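PDB 1NZA: divalent cation tolerance protein from Thermus thermophilus, which is probably involved in resistance toward heavy metals, works as a homotrimer of the CutA family and may bind copper. Local coordinates for residues L95-L98 / R99-G103; V9-E12 / E13-R16; T60-A63 / F64-K68. One frame throughout, in Å; residues are numbered along the deposited sequence.

Contact 1. Residues L95-L98 / R99-G103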
loop_
_atom_site.group_PDB
_atom_site.type_symbol
_atom_site.label_atom_id
_atom_site.label_comp_id
_atom_site.label_asym_id
_atom_site.label_seq_id
_atom_site.Cartn_x
_atom_site.Cartn_y
_atom_site.Cartn_z
ATOM N N LEU A 95 0.665 -17.458 -0.798
ATOM C CA LEU A 95 0.179 -17.341 0.567
ATOM C C LEU A 95 0.600 -18.524 1.433
ATOM O O LEU A 95 0.819 -18.369 2.634
ATOM C CB LEU A 95 -1.343 -17.192 0.575
ATOM C CG LEU A 95 -1.871 -15.894 -0.043
ATOM C CD1 LEU A 95 -3.390 -15.846 0.073
ATOM C CD2 LEU A 95 -1.242 -14.700 0.664
ATOM N N ASP A 96 0.711 -19.703 0.829
ATOM C CA ASP A 96 1.134 -20.882 1.578
ATOM C C ASP A 96 2.588 -20.676 1.982
ATOM O O ASP A 96 2.967 -20.933 3.125
ATOM C CB ASP A 96 1.007 -22.147 0.726
ATOM C CG ASP A 96 1.396 -23.403 1.491
ATOM O OD1 ASP A 96 0.831 -23.627 2.582
ATOM O OD2 ASP A 96 2.263 -24.163 1.002
ATOM N N TRP A 97 3.395 -20.208 1.033
ATOM C CA TRP A 97 4.806 -19.936 1.285
ATOM C C TRP A 97 4.900 -18.922 2.416
ATOM O O TRP A 97 5.779 -19.001 3.273
ATOM C CB TRP A 97 5.466 -19.359 0.025
ATOM C CG TRP A 97 6.822 -18.748 0.270
ATOM C CD1 TRP A 97 8.011 -19.408 0.429
ATOM C CD2 TRP A 97 7.115 -17.353 0.429
ATOM N NE1 TRP A 97 9.022 -18.510 0.679
ATOM C CE2 TRP A 97 8.501 -17.241 0.685
ATOM C CE3 TRP A 97 6.340 -16.184 0.380
ATOM C CZ2 TRP A 97 9.130 -16.007 0.893
ATOM C CZ3 TRP A 97 6.965 -14.955 0.585
ATOM C CH2 TRP A 97 8.349 -14.880 0.839
ATOM N N LEU A 98 3.976 -17.967 2.408
ATOM C CA LEU A 98 3.935 -16.919 3.416
ATOM C C LEU A 98 3.695 -17.509 4.805
ATOM O O LEU A 98 4.401 -17.179 5.756
ATOM C CB LEU A 98 2.839 -15.906 3.060
ATOM C CG LEU A 98 2.748 -14.590 3.838
ATOM C CD1 LEU A 98 1.776 -13.658 3.131
ATOM C CD2 LEU A 98 2.296 -14.844 5.271
ATOM N N ARG A 99 2.700 -18.384 4.924
ATOM C CA ARG A 99 2.403 -19.002 6.211
ATOM C C ARG A 99 3.516 -19.969 6.601
ATOM O O ARG A 99 3.991 -19.963 7.735
ATOM C CB ARG A 99 1.063 -19.740 6.149
ATOM C CG ARG A 99 -0.127 -18.828 5.902
ATOM C CD ARG A 99 -1.432 -19.584 6.086
ATOM N NE ARG A 99 -1.557 -20.710 5.166
ATOM C CZ ARG A 99 -1.956 -20.609 3.902
ATOM N NH1 ARG A 99 -2.277 -19.427 3.395
ATOM N NH2 ARG A 99 -2.029 -21.693 3.140
ATOM N N GLU A 100 3.934 -20.785 5.640
ATOM C CA GLU A 100 4.995 -21.764 5.838
ATOM C C GLU A 100 6.279 -21.158 6.408
ATOM O O GLU A 100 7.011 -21.823 7.140
ATOM C CB GLU A 100 5.297 -22.456 4.503
ATOM C CG GLU A 100 6.620 -23.209 4.443
ATOM C CD GLU A 100 6.861 -23.856 3.086
ATOM O OE1 GLU A 100 6.147 -24.824 2.750
ATOM O OE2 GLU A 100 7.760 -23.392 2.351
ATOM N N ASN A 101 6.548 -19.898 6.077
ATOM C CA ASN A 101 7.763 -19.231 6.543
ATOM C C ASN A 101 7.555 -18.189 7.638
ATOM O O ASN A 101 8.444 -17.384 7.914
ATOM C CB ASN A 101 8.483 -18.593 5.353
ATOM C CG ASN A 101 9.035 -19.624 4.393
ATOM O OD1 ASN A 101 9.990 -20.333 4.707
ATOM N ND2 ASN A 101 8.428 -19.725 3.221
ATOM N N THR A 102 6.382 -18.205 8.262
ATOM C CA THR A 102 6.080 -17.270 9.336
ATOM C C THR A 102 5.730 -18.064 10.591
ATOM O O THR A 102 5.043 -19.081 10.515
ATOM C CB THR A 102 4.893 -16.347 8.958
ATOM O OG1 THR A 102 5.239 -15.580 7.798
ATOM C CG2 THR A 102 4.570 -15.396 10.098
ATOM N N GLY A 103 6.213 -17.607 11.742
ATOM C CA GLY A 103 5.930 -18.306 12.982
ATOM C C GLY A 103 5.232 -17.432 14.007
ATOM O O GLY A 103 4.035 -17.671 14.275
ATOM O OXT GLY A 103 5.878 -16.504 14.542
#
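The guanidinium group of Arg99 lies across the backbone of the preceding helical turn, one face over CA of Asp96 and O of Leu95. NH2 is 3.6 Å from Asp96 CA, and NH1 is 3.7 Å from Leu95 CB. Asp96 OD1 stands 3.5 Å from Arg99 NH2 but well out of the guanidinium plane, with the carboxylate turned 52° against it; this salt bridge is one of charges alone, with no N-H directed at the oxygen. A bend at chi3 folds the arginine back over the helix, and its stronger polar partner is Glu2, which takes NH1. The second flat pair is the Trp97 indole and the Asn101 amide: ND2 sits over one ring face, although its exact place is doubtful, and the ring and amide planes are 58° apart. Tyr94 also meets the indole, and Arg42 of the second subunit packs on both Trp97 and Asn101.

Helix 92-100 ends here. Glu100 N gives a short bond to Asp96 O, 2.7 Å, and Arg99 N one to Leu95 O, 3.0 Å. Asn101 is the first residue to leave helical geometry, and its N makes only weak bonds, to Trp97 O and Leu98 O. Thr102 OG1 then donates to Leu98 O at 2.7 Å. With OG1 beside the backbone N (chi1 -61°), the hydroxyl points back at the last turn, its side chain alongside that of Leu98.

At the C-terminal end of the helix, therefore, a side-chain hydroxyl takes over a carbonyl that the backbone grips only weakly. On the outer surface, Asp96 OD2 and Glu100 OE1 approach to 4.3 Å; the nearby arginine probably eases this repulsion on the aspartate side.

Contact 2. Residues V9-E12 / E13-R16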
loop_
_atom_site.group_PDB
_atom_site.type_symbol
_atom_site.label_atom_id
_atom_site.label_comp_id
_atom_site.label_asym_id
_atom_site.label_seq_id
_atom_site.Cartn_x
_atom_site.Cartn_y
_atom_site.Cartn_z
ATOM N N VAL A 9 9.804 4.234 8.756
ATOM C CA VAL A 9 11.031 4.404 9.525
ATOM C C VAL A 9 11.766 5.663 9.047
ATOM O O VAL A 9 11.550 6.136 7.932
ATOM C CB VAL A 9 11.937 3.155 9.382
ATOM C CG1 VAL A 9 11.190 1.913 9.875
ATOM C CG2 VAL A 9 12.336 2.960 7.926
ATOM N N PRO A 10 12.649 6.220 9.890
ATOM C CA PRO A 10 13.403 7.433 9.566
ATOM C C PRO A 10 14.626 7.321 8.664
ATOM O O PRO A 10 15.086 8.335 8.133
ATOM C CB PRO A 10 13.776 7.965 10.945
ATOM C CG PRO A 10 14.037 6.710 11.696
ATOM C CD PRO A 10 12.873 5.828 11.296
ATOM N N SER A 11 15.153 6.114 8.490
ATOM C CA SER A 11 16.354 5.937 7.674
ATOM C C SER A 11 16.460 4.559 7.046
ATOM O O SER A 11 15.808 3.614 7.478
ATOM C CB SER A 11 17.600 6.172 8.531
ATOM O OG SER A 11 17.695 5.186 9.550
ATOM N N GLU A 12 17.304 4.456 6.023
ATOM C CA GLU A 12 17.531 3.196 5.329
ATOM C C GLU A 12 18.127 2.186 6.308
ATOM O O GLU A 12 17.832 0.990 6.247
ATOM C CB GLU A 12 18.495 3.403 4.162
ATOM C CG GLU A 12 18.790 2.131 3.388
ATOM C CD GLU A 12 19.904 2.312 2.378
ATOM O OE1 GLU A 12 19.848 3.277 1.588
ATOM O OE2 GLU A 12 20.837 1.482 2.371
ATOM N N GLU A 13 18.971 2.684 7.206
ATOM C CA GLU A 13 19.619 1.862 8.221
ATOM C C GLU A 13 18.590 1.098 9.044
ATOM O O GLU A 13 18.670 -0.126 9.170
ATOM C CB GLU A 13 20.457 2.749 9.154
ATOM C CG GLU A 13 21.033 2.034 10.376
ATOM C CD GLU A 13 22.061 0.976 10.017
ATOM O OE1 GLU A 13 23.076 1.321 9.372
ATOM O OE2 GLU A 13 21.859 -0.202 10.382
ATOM N N VAL A 14 17.636 1.827 9.616
ATOM C CA VAL A 14 16.590 1.211 10.427
ATOM C C VAL A 14 15.709 0.325 9.557
ATOM O O VAL A 14 15.313 -0.768 9.959
ATOM C CB VAL A 14 15.706 2.284 11.112
ATOM C CG1 VAL A 14 14.478 1.632 11.737
ATOM C CG2 VAL A 14 16.510 3.010 12.179
ATOM N N ALA A 15 15.401 0.803 8.356
ATOM C CA ALA A 15 14.572 0.036 7.442
ATOM C C ALA A 15 15.146 -1.364 7.238
ATOM O O ALA A 15 14.452 -2.361 7.404
ATOM C CB ALA A 15 14.460 0.768 6.105
ATOM N N ARG A 16 16.425 -1.438 6.884
ATOM C CA ARG A 16 17.076 -2.720 6.648
ATOM C C ARG A 16 17.198 -3.581 7.902
ATOM O O ARG A 16 16.983 -4.795 7.850
ATOM C CB ARG A 16 18.459 -2.489 6.033
ATOM C CG ARG A 16 18.397 -1.867 4.650
ATOM C CD ARG A 16 19.787 -1.718 4.059
ATOM N NE ARG A 16 20.421 -3.019 3.843
ATOM C CZ ARG A 16 20.112 -3.849 2.852
ATOM N NH1 ARG A 16 20.741 -5.014 2.743
ATOM N NH2 ARG A 16 19.187 -3.513 1.961
#
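Val9 and Val14 pass one another antiparallel where strand 2-9 gives way to helix 12-24, the first beta-to-alpha connection of this ferredoxin-like fold. CG1 of Val14, anti to its own backbone N (chi1 170°), touches both CB and CG1 of Val9, each at 3.8 Å. The other Val9 methyl, CG2, is turned to the next helical residue and meets Ala15 CB at 3.6 Å. One valine of the strand end thus spans two consecutive residues of the first helical turn. Pro76 covers Val14, while Leu55 and Ile33 pack on Ala15, so this apolar side faces the sheet.

Glu12 and Arg16 behave differently: they run alongside one another in the same sense, with the carboxylate and guanidinium planes 77° apart. Their contact is through the arginine methylene, CD, 3.8 Å from Glu12 OE2, and the two charged groups do not meet. Arg16 instead sends its NH1 to Glu49 of the second subunit in a salt bridge, and Thr38 of that subunit packs against it.

Between the two faces, Ser11 occupies the N-cap. Its OG stands between the backbone N and the carbonyl carbon (chi1 65°), which brings it round to accept from Val14 N; the bond is nearly straight but weak, at 3.4 Å. OG also touches Val14 CG2. The first regular backbone bonds follow: Ala15 N to Ser11 O, 3.0 Å, and Arg16 N to Glu12 O, 2.9 Å.

The serine hydroxyl thus serves an amide that has no earlier helical carbonyl to bond, while the valine and alanine methyls pack the helix start against the strand end. Glu12 probably favours the positive charge of Arg16 from a distance, but the arginine's direct ionic partner places this turn at a subunit boundary.

Contact 3. Residues T60-A63 / F64-K68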
loop_
_atom_site.group_PDB
_atom_site.type_symbol
_atom_site.label_atom_id
_atom_site.label_comp_id
_atom_site.label_asym_id
_atom_site.label_seq_id
_atom_site.Cartn_x
_atom_site.Cartn_y
_atom_site.Cartn_z
ATOM N N THR A 60 1.409 -12.770 9.315
ATOM C CA THR A 60 0.124 -13.337 9.728
ATOM C C THR A 60 -0.328 -12.769 11.075
ATOM O O THR A 60 0.467 -12.201 11.827
ATOM C CB THR A 60 0.198 -14.870 9.867
ATOM O OG1 THR A 60 1.007 -15.205 11.000
ATOM C CG2 THR A 60 0.806 -15.489 8.628
ATOM N N THR A 61 -1.611 -12.929 11.381
ATOM C CA THR A 61 -2.153 -12.430 12.639
ATOM C C THR A 61 -1.522 -13.134 13.836
ATOM O O THR A 61 -1.460 -12.575 14.929
ATOM C CB THR A 61 -3.679 -12.623 12.707
ATOM O OG1 THR A 61 -4.003 -13.987 12.406
ATOM C CG2 THR A 61 -4.371 -11.707 11.719
ATOM N N HIS A 62 -1.052 -14.359 13.630
ATOM C CA HIS A 62 -0.434 -15.105 14.720
ATOM C C HIS A 62 0.947 -14.564 15.069
ATOM O O HIS A 62 1.368 -14.612 16.227
ATOM C CB HIS A 62 -0.333 -16.592 14.367
ATOM C CG HIS A 62 0.291 -17.426 15.445
ATOM N ND1 HIS A 62 1.649 -17.441 15.684
ATOM C CD2 HIS A 62 -0.262 -18.252 16.366
ATOM C CE1 HIS A 62 1.906 -18.241 16.704
ATOM N NE2 HIS A 62 0.764 -18.745 17.136
ATOM N N ALA A 63 1.650 -14.047 14.067
ATOM C CA ALA A 63 2.983 -13.502 14.282
ATOM C C ALA A 63 2.935 -12.035 14.683
ATOM O O ALA A 63 3.843 -11.539 15.346
ATOM C CB ALA A 63 3.826 -13.665 13.017
ATOM N N PHE A 64 1.863 -11.348 14.298
ATOM C CA PHE A 64 1.724 -9.923 14.584
ATOM C C PHE A 64 2.083 -9.467 15.996
ATOM O O PHE A 64 2.823 -8.500 16.162
ATOM C CB PHE A 64 0.308 -9.436 14.248
ATOM C CG PHE A 64 0.189 -7.939 14.215
ATOM C CD1 PHE A 64 0.819 -7.203 13.215
ATOM C CD2 PHE A 64 -0.517 -7.262 15.201
ATOM C CE1 PHE A 64 0.756 -5.818 13.198
ATOM C CE2 PHE A 64 -0.587 -5.868 15.196
ATOM C CZ PHE A 64 0.051 -5.145 14.189
ATOM N N PRO A 65 1.552 -10.135 17.038
ATOM C CA PRO A 65 1.883 -9.715 18.403
ATOM C C PRO A 65 3.391 -9.695 18.646
ATOM O O PRO A 65 3.916 -8.774 19.270
ATOM C CB PRO A 65 1.175 -10.759 19.268
ATOM C CG PRO A 65 -0.001 -11.143 18.432
ATOM C CD PRO A 65 0.597 -11.256 17.050
ATOM N N LYS A 66 4.078 -10.717 18.148
ATOM C CA LYS A 66 5.522 -10.823 18.309
ATOM C C LYS A 66 6.214 -9.801 17.414
ATOM O O LYS A 66 7.251 -9.244 17.771
ATOM C CB LYS A 66 6.001 -12.235 17.957
ATOM C CG LYS A 66 5.483 -13.333 18.883
ATOM C CD LYS A 66 3.998 -13.605 18.681
ATOM C CE LYS A 66 3.517 -14.730 19.589
ATOM N NZ LYS A 66 2.067 -15.020 19.411
ATOM N N LEU A 67 5.629 -9.554 16.248
ATOM C CA LEU A 67 6.188 -8.583 15.321
ATOM C C LEU A 67 6.176 -7.199 15.959
ATOM O O LEU A 67 7.171 -6.475 15.901
ATOM C CB LEU A 67 5.387 -8.584 14.018
ATOM C CG LEU A 67 5.761 -7.562 12.944
ATOM C CD1 LEU A 67 5.300 -8.062 11.590
ATOM C CD2 LEU A 67 5.134 -6.221 13.266
ATOM N N LYS A 68 5.057 -6.825 16.572
ATOM C CA LYS A 68 4.972 -5.519 17.217
ATOM C C LYS A 68 6.060 -5.356 18.271
ATOM O O LYS A 68 6.704 -4.312 18.346
ATOM C CB LYS A 68 3.613 -5.309 17.885
ATOM C CG LYS A 68 2.483 -4.962 16.933
ATOM C CD LYS A 68 1.280 -4.408 17.694
ATOM C CE LYS A 68 0.770 -5.399 18.733
ATOM N NZ LYS A 68 -0.389 -4.861 19.502
#
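Ala63 O accepts a hydrogen bond from Leu67 N at 2.8 Å, the shortest polar bond between residues 60-63 and helix 64-74, in the second beta-to-alpha connection of the ferredoxin-like fold. Three residues earlier, Phe64 N reaches back to Thr60 O at 3.0 Å; the N-H...O angle is 141°, so the bond is bent. Thr60 also holds the turn from within: its OG1 and O both accept weakly from Ala63 N.

Lys66 supplies the side-chain link. Its chain folds at chi2 (71°) so that NZ comes back to His62 O, 3.3 Å away, and lies over one face of the His62 ring near the rim. The imidazole ND1 makes a weak bond with the carboxylate O of C-terminal Gly103. Pro65 CD packs on Thr61 O at 3.2 Å, and Phe64 turns its ring away toward Ile82, Ala84 and Val5, with Lys68 CG over one face.

Backbone amides are thus served by the carbonyls and hydroxyl of the preceding turn, and proline, lacking an N-H, fits within the first turn of the helix. The lysine charge would be expected to disfavour protonation of His62, and the Gly103 carboxylate to favour it.

Overall arrangement
All three contacts lie at helix ends and mix buried with exposed residues. Contact 3 has the most buried (four of eight, against two in each of the others), and contact 1 lies farthest out, its centre about 16 Å from the chain's centre against about 11 Å. Contacts 2 and 3 are the helix starts after strands 2-9 and 47-60, about 20 Å apart between centres; contact 1 ends the C-terminal helix. Contacts 1 and 3 touch, Thr102 packing on Ala63. Contact 2 joins apolar side chains; contact 3 rests on backbone bonds and a lysine, contact 1 on charges and a hydroxyl. Contacts 1 and 2 border the second subunit, contact 3 the third.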